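Side-chain contacts in protein (hdlp (histone deacetylase-like protein)) (Aquifex aeolicus, PDB 1C3P), which probably works as a zinc-dependent deacetylase of the histone deacetylase family, with an assigned link to acetoin breakdown: residues P26-L31 and N125-M130; L105-T110 and P147-E152; L163-D168 and K237-V242; F233-S238 and L276-I281; W306-C311 and E349-P354. All coordinates share one frame; numbering follows the deposited sequence.

Contact 1 of 5, residues P26-L31 and N125-M130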
# COMPACT_ATOMS: atom_id res chain seq x y z
N PRO A 26 9.88 -10.05 -7.02
CA PRO A 26 10.36 -8.69 -7.30
C PRO A 26 9.08 -7.86 -7.36
O PRO A 26 8.04 -8.39 -7.75
CB PRO A 26 11.00 -8.85 -8.69
CG PRO A 26 11.36 -10.33 -8.74
CD PRO A 26 10.07 -10.90 -8.21
N ARG A 27 9.13 -6.58 -7.00
CA ARG A 27 7.92 -5.76 -7.02
C ARG A 27 8.13 -4.36 -7.56
O ARG A 27 7.68 -4.05 -8.66
CB ARG A 27 7.30 -5.71 -5.62
CG ARG A 27 6.94 -7.11 -5.12
CD ARG A 27 6.41 -7.12 -3.69
NE ARG A 27 5.07 -6.55 -3.58
CZ ARG A 27 4.80 -5.34 -3.10
NH1 ARG A 27 5.77 -4.54 -2.69
NH2 ARG A 27 3.53 -4.93 -3.05
N VAL A 28 8.80 -3.49 -6.82
CA VAL A 28 9.05 -2.16 -7.37
C VAL A 28 10.09 -2.27 -8.49
O VAL A 28 10.01 -1.57 -9.51
CB VAL A 28 9.53 -1.18 -6.29
CG1 VAL A 28 9.90 0.16 -6.92
CG2 VAL A 28 8.42 -0.99 -5.26
N SER A 29 11.07 -3.16 -8.32
CA SER A 29 12.09 -3.31 -9.36
C SER A 29 11.40 -3.89 -10.59
O SER A 29 11.73 -3.56 -11.72
CB SER A 29 13.23 -4.25 -8.91
OG SER A 29 12.80 -5.59 -8.76
N LEU A 30 10.40 -4.74 -10.36
CA LEU A 30 9.71 -5.32 -11.49
C LEU A 30 8.89 -4.24 -12.18
O LEU A 30 8.81 -4.23 -13.39
CB LEU A 30 8.80 -6.48 -11.04
CG LEU A 30 8.01 -7.24 -12.12
CD1 LEU A 30 6.97 -6.35 -12.73
CD2 LEU A 30 8.97 -7.76 -13.20
N LEU A 31 8.28 -3.34 -11.40
CA LEU A 31 7.47 -2.26 -11.98
C LEU A 31 8.37 -1.40 -12.87
O LEU A 31 8.00 -1.07 -13.99
CB LEU A 31 6.87 -1.36 -10.89
CG LEU A 31 5.51 -0.67 -11.07
CD1 LEU A 31 5.50 0.69 -10.31
CD2 LEU A 31 5.20 -0.41 -12.51
N ASN A 125 5.24 6.66 -4.84
CA ASN A 125 6.26 5.80 -4.28
C ASN A 125 5.66 4.40 -4.15
O ASN A 125 5.04 4.07 -3.14
CB ASN A 125 6.71 6.27 -2.90
CG ASN A 125 7.56 5.23 -2.22
OD1 ASN A 125 8.24 4.46 -2.89
ND2 ASN A 125 7.53 5.20 -0.87
N PRO A 126 5.85 3.54 -5.16
CA PRO A 126 5.31 2.18 -5.10
C PRO A 126 5.84 1.30 -3.97
O PRO A 126 5.19 0.34 -3.58
CB PRO A 126 5.64 1.63 -6.49
CG PRO A 126 6.96 2.34 -6.80
CD PRO A 126 6.55 3.75 -6.44
N ALA A 127 7.03 1.62 -3.46
CA ALA A 127 7.63 0.83 -2.38
C ALA A 127 6.99 1.14 -1.04
O ALA A 127 7.12 0.36 -0.09
CB ALA A 127 9.16 1.10 -2.32
N GLY A 128 6.29 2.27 -0.95
CA GLY A 128 5.67 2.69 0.29
C GLY A 128 4.38 1.98 0.66
O GLY A 128 3.95 1.05 -0.01
N GLY A 129 3.76 2.43 1.74
CA GLY A 129 2.52 1.82 2.18
C GLY A 129 2.70 0.57 3.04
O GLY A 129 1.81 -0.28 3.05
N MET A 130 3.82 0.46 3.74
CA MET A 130 4.09 -0.69 4.64
C MET A 130 3.31 -0.38 5.92
O MET A 130 3.88 -0.08 6.97
CB MET A 130 5.59 -0.77 4.92
CG MET A 130 6.36 -0.87 3.59
SD MET A 130 8.12 -1.16 3.73
CE MET A 130 8.07 -2.79 4.37
O HOH W 1 4.97 -1.78 -2.13
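Val28 spreads its two methyls over the turn that follows strand 122-125, and the apolar part of the contact is built mainly on this fork. CG1, anti to the backbone N (chi1 175°), meets the CG corner of the proline ring, with Val28 CG1 3.7 Å from Pro126 CG. The other branch presses on the next residue: Val28 CG2 lies 3.5 Å from Ala127 CA, closer than carbons usually pack, and 3.7 Å from Ala127 CB. One helical turn on, Leu31 adds its CD1, 3.9 Å from Pro126 CB, so the ring is touched by two side chains of helix 28-37, each crossing it at about a right angle.

The polar part runs through water. No direct hydrogen bond joins the segments; instead water 1 accepts from Arg27 NH1 at 2.9 Å, lying in the plane of the guanidinium at its edge, and donates to Pro126 O at 2.6 Å. The remaining guanidinium nitrogens are used too, NE on the carbonyl of Gly296 and NH2 on that of Gly294, which fixes the rotation of the group.

Local bonds shape the turn itself. Gly128 N donates to Asn125 O at 3.1 Å, closing a type I beta turn, while Asn125 OD1 receives a weak bond from Ala127 N. Arg27, as N-cap residue, precedes the first turn of the helix. This is a helix start seated on a loop at the C-terminal end of a parallel strand, the end where alpha/beta folds commonly place their sites; the side chain of Pro126 is about 12 Å from that of the zinc ligand Asp168.

Contact 2 of 5, residues L105-T110 and P147-E152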
# COMPACT_ATOMS: atom_id res chain seq x y z
N LEU A 105 14.83 2.04 2.66
CA LEU A 105 14.82 2.61 1.33
C LEU A 105 13.38 2.94 0.91
O LEU A 105 13.11 3.98 0.30
CB LEU A 105 15.47 1.61 0.36
CG LEU A 105 15.98 2.12 -0.97
CD1 LEU A 105 17.06 3.20 -0.72
CD2 LEU A 105 16.55 0.93 -1.77
N ALA A 106 12.45 2.06 1.25
CA ALA A 106 11.04 2.28 0.91
C ALA A 106 10.50 3.47 1.69
O ALA A 106 9.69 4.25 1.19
CB ALA A 106 10.22 1.00 1.25
N THR A 107 10.97 3.63 2.93
CA THR A 107 10.52 4.72 3.80
C THR A 107 11.12 6.06 3.38
O THR A 107 10.43 7.08 3.38
CB THR A 107 10.86 4.39 5.26
OG1 THR A 107 10.18 3.16 5.59
CG2 THR A 107 10.43 5.52 6.22
N GLY A 108 12.40 6.06 3.02
CA GLY A 108 12.99 7.30 2.56
C GLY A 108 12.24 7.72 1.30
O GLY A 108 12.06 8.92 1.06
N SER A 109 11.79 6.75 0.50
CA SER A 109 11.07 7.04 -0.74
C SER A 109 9.71 7.71 -0.47
O SER A 109 9.18 8.47 -1.30
CB SER A 109 10.89 5.76 -1.56
OG SER A 109 12.14 5.24 -1.96
N THR A 110 9.14 7.42 0.69
CA THR A 110 7.88 8.04 1.06
C THR A 110 8.14 9.48 1.47
O THR A 110 7.33 10.35 1.16
CB THR A 110 7.19 7.26 2.19
OG1 THR A 110 6.59 6.09 1.62
CG2 THR A 110 6.13 8.13 2.90
N PRO A 147 3.97 4.95 6.13
CA PRO A 147 2.87 5.93 6.19
C PRO A 147 2.91 6.75 7.51
O PRO A 147 2.68 7.97 7.50
CB PRO A 147 1.63 5.04 6.11
CG PRO A 147 2.11 3.91 5.19
CD PRO A 147 3.44 3.59 5.89
N ALA A 148 3.22 6.10 8.64
CA ALA A 148 3.26 6.82 9.93
C ALA A 148 4.45 7.77 10.00
O ALA A 148 4.34 8.86 10.54
CB ALA A 148 3.30 5.83 11.11
N VAL A 149 5.58 7.35 9.45
CA VAL A 149 6.76 8.21 9.41
C VAL A 149 6.38 9.42 8.57
O VAL A 149 6.63 10.57 8.97
CB VAL A 149 7.96 7.49 8.75
CG1 VAL A 149 9.10 8.48 8.44
CG2 VAL A 149 8.46 6.41 9.68
N GLY A 150 5.74 9.17 7.43
CA GLY A 150 5.35 10.27 6.55
C GLY A 150 4.36 11.25 7.15
O GLY A 150 4.48 12.47 6.97
N ILE A 151 3.36 10.72 7.86
CA ILE A 151 2.36 11.57 8.49
C ILE A 151 2.99 12.40 9.61
O ILE A 151 2.67 13.57 9.76
CB ILE A 151 1.19 10.72 9.02
CG1 ILE A 151 0.40 10.16 7.82
CG2 ILE A 151 0.29 11.54 9.96
CD1 ILE A 151 -0.62 9.09 8.21
N GLU A 152 3.90 11.80 10.38
CA GLU A 152 4.56 12.54 11.45
C GLU A 152 5.49 13.57 10.83
O GLU A 152 5.73 14.64 11.39
CB GLU A 152 5.35 11.59 12.35
CG GLU A 152 4.45 10.75 13.23
CD GLU A 152 3.73 11.58 14.28
OE1 GLU A 152 2.84 11.03 14.95
OE2 GLU A 152 4.06 12.77 14.45
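Thr107 lays its methyl against the branched end of Val149: Thr107 CG2 is 3.9 Å from Val149 CG1 and about as near to the other two side-chain carbons, at 4.0 Å from Val149 CB and 4.1 Å from Val149 CG2. One methyl therefore meets the whole fork instead of a single branch, and the two side chains cross at about a right angle. The rotation of the threonine sorts its two ends. With chi1 (to OG1) at -60°, CG2 stands anti to the backbone N, and the methyl is given to the neighbouring helix while OG1 turns back to the carbonyl of Ser103 in its own helix.

A turn later, Thr110 repeats this division. Its CG2 comes to 4.3 Å from Gly150 CA, a looser touch, and its hydroxyl is engaged with Asn146 and Asn125. Here the backbones of the two segments come nearest, Thr110 CA and Gly150 CA being 6.4 Å apart. A modelled beta carbon on Gly150 would stand only 3.2 Å from Thr110 CG2, so a side chain here would probably not fit at this spacing.

No hydrogen bond crosses between the segments, and all four touching residues are buried. Within helix 98-118, Leu105 O is gripped by two donors of one residue, Ser109 N at 3.1 Å and Ser109 OG at 2.8 Å, which reach it from opposite faces of its plane.

Helices 98-118 and 146-156 thus pack side by side on the parallel sheet: Thr110 and Pro147 both rest on Leu292 of strand 290-292, Pro147 and Ile151 lie on Tyr164 of strand 162-166, and helix 173-179 follows beyond, with Phe179 against Ala148 and Ile151.

Contact 3 of 5, residues L163-D168 and K237-V242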
# COMPACT_ATOMS: atom_id res chain seq x y z
N LEU A 163 -5.19 13.42 6.16
CA LEU A 163 -6.06 12.28 5.93
C LEU A 163 -5.25 11.18 5.28
O LEU A 163 -4.44 11.45 4.40
CB LEU A 163 -7.21 12.68 4.99
CG LEU A 163 -8.08 11.59 4.36
CD1 LEU A 163 -8.86 10.87 5.46
CD2 LEU A 163 -9.01 12.18 3.33
N TYR A 164 -5.43 9.96 5.75
CA TYR A 164 -4.76 8.81 5.16
C TYR A 164 -5.85 7.85 4.68
O TYR A 164 -6.77 7.51 5.44
CB TYR A 164 -3.89 8.11 6.20
CG TYR A 164 -3.24 6.85 5.68
CD1 TYR A 164 -2.16 6.89 4.79
CD2 TYR A 164 -3.71 5.61 6.08
CE1 TYR A 164 -1.58 5.69 4.33
CE2 TYR A 164 -3.16 4.45 5.64
CZ TYR A 164 -2.10 4.47 4.77
OH TYR A 164 -1.58 3.25 4.40
N ILE A 165 -5.78 7.43 3.42
CA ILE A 165 -6.77 6.52 2.86
C ILE A 165 -6.03 5.26 2.43
O ILE A 165 -5.05 5.34 1.68
CB ILE A 165 -7.48 7.14 1.65
CG1 ILE A 165 -8.16 8.46 2.05
CG2 ILE A 165 -8.46 6.15 1.06
CD1 ILE A 165 -8.61 9.32 0.86
N ASP A 166 -6.50 4.12 2.89
CA ASP A 166 -5.84 2.85 2.62
C ASP A 166 -6.73 1.90 1.81
O ASP A 166 -7.69 1.32 2.32
CB ASP A 166 -5.43 2.23 3.98
CG ASP A 166 -4.52 1.03 3.84
OD1 ASP A 166 -4.97 0.01 3.28
OD2 ASP A 166 -3.34 1.10 4.30
N LEU A 167 -6.40 1.72 0.54
CA LEU A 167 -7.20 0.86 -0.32
C LEU A 167 -6.71 -0.58 -0.44
O LEU A 167 -7.28 -1.38 -1.19
CB LEU A 167 -7.33 1.48 -1.72
CG LEU A 167 -8.02 2.85 -1.68
CD1 LEU A 167 -8.25 3.34 -3.10
CD2 LEU A 167 -9.36 2.77 -0.93
N ASP A 168 -5.65 -0.90 0.30
CA ASP A 168 -5.09 -2.25 0.33
C ASP A 168 -6.20 -3.16 0.87
O ASP A 168 -7.00 -2.72 1.69
CB ASP A 168 -3.91 -2.28 1.30
CG ASP A 168 -3.12 -3.56 1.22
OD1 ASP A 168 -2.41 -3.75 0.21
OD2 ASP A 168 -3.22 -4.39 2.15
N LYS A 237 -19.23 5.97 -0.78
CA LYS A 237 -19.99 6.23 0.43
C LYS A 237 -19.09 6.55 1.63
O LYS A 237 -19.41 7.44 2.43
CB LYS A 237 -20.88 5.02 0.73
CG LYS A 237 -21.91 5.26 1.80
CD LYS A 237 -23.19 4.52 1.44
CE LYS A 237 -23.74 5.05 0.12
NZ LYS A 237 -24.98 4.34 -0.29
N SER A 238 -17.97 5.85 1.77
CA SER A 238 -17.10 6.14 2.90
C SER A 238 -16.41 7.50 2.72
O SER A 238 -16.20 8.23 3.70
CB SER A 238 -16.07 5.01 3.10
OG SER A 238 -15.20 4.87 2.01
N LEU A 239 -16.06 7.86 1.49
CA LEU A 239 -15.42 9.16 1.29
C LEU A 239 -16.38 10.27 1.66
O LEU A 239 -15.96 11.31 2.17
CB LEU A 239 -14.97 9.34 -0.17
CG LEU A 239 -13.89 8.39 -0.71
CD1 LEU A 239 -13.66 8.69 -2.19
CD2 LEU A 239 -12.58 8.54 0.05
N GLU A 240 -17.67 10.06 1.44
CA GLU A 240 -18.66 11.07 1.77
C GLU A 240 -18.72 11.26 3.29
O GLU A 240 -18.86 12.38 3.79
CB GLU A 240 -20.03 10.68 1.19
CG GLU A 240 -21.14 11.69 1.43
CD GLU A 240 -22.36 11.44 0.54
OE1 GLU A 240 -22.91 10.32 0.57
OE2 GLU A 240 -22.76 12.38 -0.19
N ILE A 241 -18.60 10.15 4.01
CA ILE A 241 -18.62 10.19 5.47
C ILE A 241 -17.43 10.99 5.97
O ILE A 241 -17.56 11.82 6.87
CB ILE A 241 -18.55 8.76 6.07
CG1 ILE A 241 -19.83 7.99 5.73
CG2 ILE A 241 -18.34 8.83 7.60
CD1 ILE A 241 -19.83 6.54 6.21
N VAL A 242 -16.26 10.75 5.38
CA VAL A 242 -15.06 11.46 5.80
C VAL A 242 -15.19 12.94 5.45
O VAL A 242 -14.95 13.81 6.30
CB VAL A 242 -13.81 10.91 5.09
CG1 VAL A 242 -12.60 11.76 5.46
CG2 VAL A 242 -13.58 9.45 5.50
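Leu163 and Val242 form the closer half of this contact. Leu163 CD1 sits 3.8 Å from Val242 CG1, and Leu163 CD2 follows at 4.2 Å from the same methyl, so one branch of the valine faces the fork of the leucine. Val242 CG1 is put there by being anti to its own backbone N (chi1 175°). The second pair is slacker: Ile165 CD1 and Leu239 CD2 meet at 4.1 Å as single methyls, their side chains crossing at about a right angle.

Leu163 and Ile165 are alternate residues of strand 162-166 and so leave the sheet on one side, while Leu239 and Val242 share a face of helix 228-245. This is the helix-on-sheet packing of an alpha/beta fold, here the arginase-like deacetylase domain, and the separation of 9.2 Å between Ile165 CA and Leu239 CA is bridged by side chains alone. Val282 of helix 272-286 also touches Ile165, and Ile281 and Val285 touch Leu239.

The outer side of the helix differs: Glu240 is exposed and Lys237 partly so, and neither meets the strand. Beyond the far end of the strand, Asp168, a zinc ligand in this protein, has its OD2 bonded to His170 N.

Contact 4 of 5, residues F233-S238 and L276-I281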
# COMPACT_ATOMS: atom_id res chain seq x y z
N PHE A 233 -18.79 1.21 -4.59
CA PHE A 233 -19.92 1.69 -3.80
C PHE A 233 -19.40 2.07 -2.42
O PHE A 233 -19.66 3.16 -1.90
CB PHE A 233 -20.95 0.58 -3.63
CG PHE A 233 -22.03 0.89 -2.63
CD1 PHE A 233 -23.18 1.59 -3.01
CD2 PHE A 233 -21.92 0.45 -1.32
CE1 PHE A 233 -24.21 1.83 -2.10
CE2 PHE A 233 -22.95 0.69 -0.38
CZ PHE A 233 -24.09 1.37 -0.78
N ALA A 234 -18.68 1.13 -1.81
CA ALA A 234 -18.13 1.32 -0.47
C ALA A 234 -17.20 2.52 -0.42
O ALA A 234 -17.22 3.30 0.54
CB ALA A 234 -17.38 0.03 -0.04
N LEU A 235 -16.38 2.66 -1.44
CA LEU A 235 -15.43 3.77 -1.50
C LEU A 235 -16.13 5.13 -1.56
O LEU A 235 -15.85 6.03 -0.76
CB LEU A 235 -14.55 3.61 -2.75
CG LEU A 235 -13.08 4.03 -2.70
CD1 LEU A 235 -12.72 4.60 -4.07
CD2 LEU A 235 -12.80 5.04 -1.59
N GLU A 236 -17.07 5.28 -2.49
CA GLU A 236 -17.80 6.54 -2.65
C GLU A 236 -18.55 6.94 -1.38
O GLU A 236 -18.51 8.10 -0.96
CB GLU A 236 -18.81 6.43 -3.80
CG GLU A 236 -18.20 6.01 -5.11
CD GLU A 236 -19.24 5.71 -6.17
OE1 GLU A 236 -20.07 4.79 -5.97
OE2 GLU A 236 -19.22 6.40 -7.21
N LYS A 237 -19.23 5.97 -0.78
CA LYS A 237 -19.99 6.23 0.43
C LYS A 237 -19.09 6.55 1.63
O LYS A 237 -19.41 7.44 2.43
CB LYS A 237 -20.88 5.02 0.73
CG LYS A 237 -21.91 5.26 1.80
CD LYS A 237 -23.19 4.52 1.44
CE LYS A 237 -23.74 5.05 0.12
NZ LYS A 237 -24.98 4.34 -0.29
N SER A 238 -17.97 5.85 1.77
CA SER A 238 -17.10 6.14 2.90
C SER A 238 -16.41 7.50 2.72
O SER A 238 -16.20 8.23 3.70
CB SER A 238 -16.07 5.01 3.10
OG SER A 238 -15.20 4.87 2.01
N LEU A 276 -8.25 1.27 -10.88
CA LEU A 276 -7.92 2.56 -11.47
C LEU A 276 -9.04 3.56 -11.19
O LEU A 276 -8.77 4.71 -10.83
CB LEU A 276 -7.69 2.37 -12.98
CG LEU A 276 -7.11 3.53 -13.80
CD1 LEU A 276 -7.12 3.15 -15.28
CD2 LEU A 276 -7.92 4.78 -13.62
N LYS A 277 -10.30 3.16 -11.36
CA LYS A 277 -11.39 4.08 -11.08
C LYS A 277 -11.43 4.52 -9.63
O LYS A 277 -11.78 5.66 -9.32
CB LYS A 277 -12.75 3.49 -11.45
CG LYS A 277 -13.04 3.54 -12.91
CD LYS A 277 -14.54 3.49 -13.14
CE LYS A 277 -15.23 4.68 -12.47
NZ LYS A 277 -16.69 4.67 -12.71
N ALA A 278 -11.06 3.61 -8.72
CA ALA A 278 -11.06 3.93 -7.29
C ALA A 278 -10.08 5.07 -7.04
O ALA A 278 -10.37 6.04 -6.33
CB ALA A 278 -10.63 2.68 -6.48
N PHE A 279 -8.91 4.95 -7.65
CA PHE A 279 -7.87 5.97 -7.54
C PHE A 279 -8.39 7.33 -8.01
O PHE A 279 -8.19 8.36 -7.35
CB PHE A 279 -6.68 5.54 -8.41
CG PHE A 279 -5.61 6.58 -8.54
CD1 PHE A 279 -4.82 6.94 -7.44
CD2 PHE A 279 -5.35 7.18 -9.76
CE1 PHE A 279 -3.79 7.88 -7.57
CE2 PHE A 279 -4.33 8.12 -9.91
CZ PHE A 279 -3.55 8.47 -8.81
N ASN A 280 -9.07 7.33 -9.15
CA ASN A 280 -9.60 8.57 -9.69
C ASN A 280 -10.77 9.14 -8.90
O ASN A 280 -10.96 10.35 -8.86
CB ASN A 280 -9.97 8.39 -11.17
CG ASN A 280 -8.73 8.19 -12.03
OD1 ASN A 280 -7.69 8.81 -11.79
ND2 ASN A 280 -8.85 7.36 -13.06
N ILE A 281 -11.54 8.26 -8.27
CA ILE A 281 -12.65 8.70 -7.44
C ILE A 281 -12.10 9.47 -6.23
O ILE A 281 -12.69 10.46 -5.79
CB ILE A 281 -13.48 7.51 -6.93
CG1 ILE A 281 -14.28 6.90 -8.08
CG2 ILE A 281 -14.40 7.96 -5.82
CD1 ILE A 281 -15.08 5.67 -7.66
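Leu235 holds unusual torsions, chi1 -145° and chi2 -145°, both well off the staggered values, and with them its CD1 reaches the backbone of the neighbouring helix. That methyl lies 3.6 Å from Ala278 O and 3.7 Å from Ala278 CB, touching the alanine on both its carbonyl and its side chain. The same CD1 is 4.1 Å from Ile281 CG2. The longer arm of Ile281 goes to a different partner, its extended chain carrying CD1 to 4.0 Å from Glu236 CG, where the two side chains cross at about a right angle.

A single leucine methyl thus sits between Ala278 and Ile281, residues one turn apart, while the aliphatic part of Glu236 covers the isoleucine tip at the exposed margin. Glu236 OE2 and Lys277 NZ remain 6.3 Å apart, too far for a salt bridge, though some weak attraction may remain.

The short axes run nearly parallel, 8° apart in the same N-to-C sense and 10.4 Å at closest approach. Leu190 of strand 185-192 lies under Leu235, and on the far side Phe279 meets Tyr291 edge-to-face. Two neighbouring, similarly directed helices covering one face of a parallel sheet are characteristic of a three-layer alpha/beta/alpha fold such as this deacetylase domain.

Contact 5 of 5, residues W306-C311 and E349-P354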
# COMPACT_ATOMS: atom_id res chain seq x y z
N TRP A 306 -0.31 -1.18 -11.36
CA TRP A 306 0.41 0.04 -11.06
C TRP A 306 0.75 0.76 -12.35
O TRP A 306 0.91 1.97 -12.37
CB TRP A 306 1.67 -0.22 -10.25
CG TRP A 306 1.38 -0.39 -8.77
CD1 TRP A 306 0.26 0.02 -8.11
CD2 TRP A 306 2.25 -0.94 -7.78
NE1 TRP A 306 0.37 -0.24 -6.77
CE2 TRP A 306 1.58 -0.83 -6.54
CE3 TRP A 306 3.52 -1.52 -7.82
CZ2 TRP A 306 2.16 -1.28 -5.34
CZ3 TRP A 306 4.10 -1.96 -6.64
CH2 TRP A 306 3.41 -1.84 -5.41
N THR A 307 0.86 0.01 -13.45
CA THR A 307 1.15 0.66 -14.72
C THR A 307 -0.04 1.55 -15.06
O THR A 307 0.14 2.66 -15.54
CB THR A 307 1.45 -0.39 -15.82
OG1 THR A 307 2.74 -0.96 -15.59
CG2 THR A 307 1.42 0.25 -17.21
N LEU A 308 -1.26 1.07 -14.81
CA LEU A 308 -2.44 1.91 -15.07
C LEU A 308 -2.36 3.20 -14.24
O LEU A 308 -2.68 4.30 -14.72
CB LEU A 308 -3.74 1.16 -14.73
CG LEU A 308 -4.09 -0.05 -15.60
CD1 LEU A 308 -5.48 -0.62 -15.21
CD2 LEU A 308 -4.10 0.39 -17.07
N ILE A 309 -1.93 3.06 -12.99
CA ILE A 309 -1.80 4.23 -12.13
C ILE A 309 -0.75 5.19 -12.70
O ILE A 309 -0.97 6.40 -12.73
CB ILE A 309 -1.35 3.85 -10.71
CG1 ILE A 309 -2.40 2.96 -10.04
CG2 ILE A 309 -1.11 5.12 -9.90
CD1 ILE A 309 -3.75 3.64 -9.87
N TRP A 310 0.38 4.65 -13.14
CA TRP A 310 1.43 5.52 -13.66
C TRP A 310 0.95 6.25 -14.93
O TRP A 310 1.18 7.45 -15.09
CB TRP A 310 2.70 4.73 -13.95
CG TRP A 310 3.79 5.58 -14.49
CD1 TRP A 310 4.35 5.49 -15.74
CD2 TRP A 310 4.38 6.74 -13.87
NE1 TRP A 310 5.25 6.52 -15.93
CE2 TRP A 310 5.29 7.30 -14.80
CE3 TRP A 310 4.24 7.35 -12.62
CZ2 TRP A 310 6.04 8.44 -14.52
CZ3 TRP A 310 4.98 8.49 -12.34
CH2 TRP A 310 5.87 9.02 -13.28
N CYS A 311 0.26 5.53 -15.81
CA CYS A 311 -0.28 6.13 -17.02
C CYS A 311 -1.26 7.26 -16.69
O CYS A 311 -1.20 8.31 -17.32
CB CYS A 311 -0.94 5.07 -17.92
SG CYS A 311 0.21 3.94 -18.78
N GLU A 349 -1.89 -10.90 -22.33
CA GLU A 349 -2.51 -10.50 -23.58
C GLU A 349 -3.14 -9.11 -23.61
O GLU A 349 -3.59 -8.64 -24.66
CB GLU A 349 -3.55 -11.55 -23.98
CG GLU A 349 -2.99 -12.94 -24.15
CD GLU A 349 -1.88 -13.00 -25.18
OE1 GLU A 349 -2.00 -12.31 -26.21
OE2 GLU A 349 -0.90 -13.75 -24.97
N THR A 350 -3.20 -8.45 -22.46
CA THR A 350 -3.78 -7.11 -22.39
C THR A 350 -3.34 -6.43 -21.11
O THR A 350 -3.03 -7.10 -20.13
CB THR A 350 -5.31 -7.16 -22.39
OG1 THR A 350 -5.77 -7.76 -23.61
CG2 THR A 350 -5.89 -5.76 -22.28
N LEU A 351 -3.32 -5.11 -21.13
CA LEU A 351 -2.90 -4.37 -19.96
C LEU A 351 -4.09 -4.22 -19.00
O LEU A 351 -3.96 -4.43 -17.80
CB LEU A 351 -2.36 -3.00 -20.38
CG LEU A 351 -1.46 -2.30 -19.36
CD1 LEU A 351 -0.88 -1.04 -19.98
CD2 LEU A 351 -2.23 -1.97 -18.11
N LYS A 352 -5.24 -3.86 -19.56
CA LYS A 352 -6.46 -3.67 -18.76
C LYS A 352 -7.32 -4.92 -18.78
O LYS A 352 -7.50 -5.52 -19.83
CB LYS A 352 -7.26 -2.50 -19.35
CG LYS A 352 -6.61 -1.15 -19.18
CD LYS A 352 -7.19 -0.08 -20.10
CE LYS A 352 -8.68 0.14 -19.90
NZ LYS A 352 -9.18 1.19 -20.84
N ASP A 353 -7.82 -5.35 -17.63
CA ASP A 353 -8.71 -6.51 -17.68
C ASP A 353 -10.15 -6.01 -17.80
O ASP A 353 -10.42 -4.82 -17.59
CB ASP A 353 -8.53 -7.46 -16.48
CG ASP A 353 -8.44 -6.75 -15.16
OD1 ASP A 353 -7.34 -6.29 -14.80
OD2 ASP A 353 -9.47 -6.66 -14.47
N PRO A 354 -11.07 -6.88 -18.19
CA PRO A 354 -12.48 -6.49 -18.32
C PRO A 354 -13.05 -6.18 -16.95
O PRO A 354 -12.54 -6.65 -15.94
CB PRO A 354 -13.12 -7.73 -18.92
CG PRO A 354 -12.31 -8.83 -18.27
CD PRO A 354 -10.92 -8.30 -18.57
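Leu308 and Leu351 slide past each other in opposite directions, the helix residue reaching outward and the loop residue inward. Leu308 CG is 3.7 Å from Leu351 CD2; the modelled approach of their CD2 methyls is implausibly short and carries no weight. Leu351 has CG anti to its backbone N (chi1 -160°), and its extended chain divides at the tip: while CD2 faces Leu308, Leu351 CD1 lies 3.8 Å from Thr307 CG2, these side chains crossing at a slant.

Lys352 approaches differently, at about a right angle to Leu308, with Lys352 CG 4.2 Å from Leu308 CD1. Beyond CG the lysine bends at chi3 (59°) and carries its amine off from the helix, so it contributes its CG methylene and not its charge. Thr307 likewise gives only its methyl, its OG1 being bonded to Ala303 O. With Leu308 cut back to an alanine, a gap would probably open beside Leu351 and the CG methylene of Lys352 would lose its apolar support.

Val318 packs against both leucines, and Arg304 takes the carbonyl of Thr350, pinning the loop on the same helix. The contact is plain apolar packing of an irregular C-terminal segment, strung between helices 324-332 and 362-372, onto helix 299-314 of the alpha/beta domain.

In the fold
From the N terminus, contact 1 closes a loop of 93 residues between helix 28-37 and the turn after strand 122-125. Contact 2 crosses it, since 105-110 lies inside that loop and 147-152 beyond; the two touch where Asn125 ND2 reaches Thr110 OG1. Contact 3 then opens on strand 162-166, which follows helix 146-156, and ends on helix 228-245, where contact 4 begins: they share Lys237 and Ser238, with centres 8 Å apart. No pair nests; all but these two couples stand in series. Contact 5, the last, brings the C-terminal segment onto helix 299-314, which touches contact 4 through Ile309 and Phe279 and contact 1 through Trp306 and Leu31, joining early and late helices of the fold.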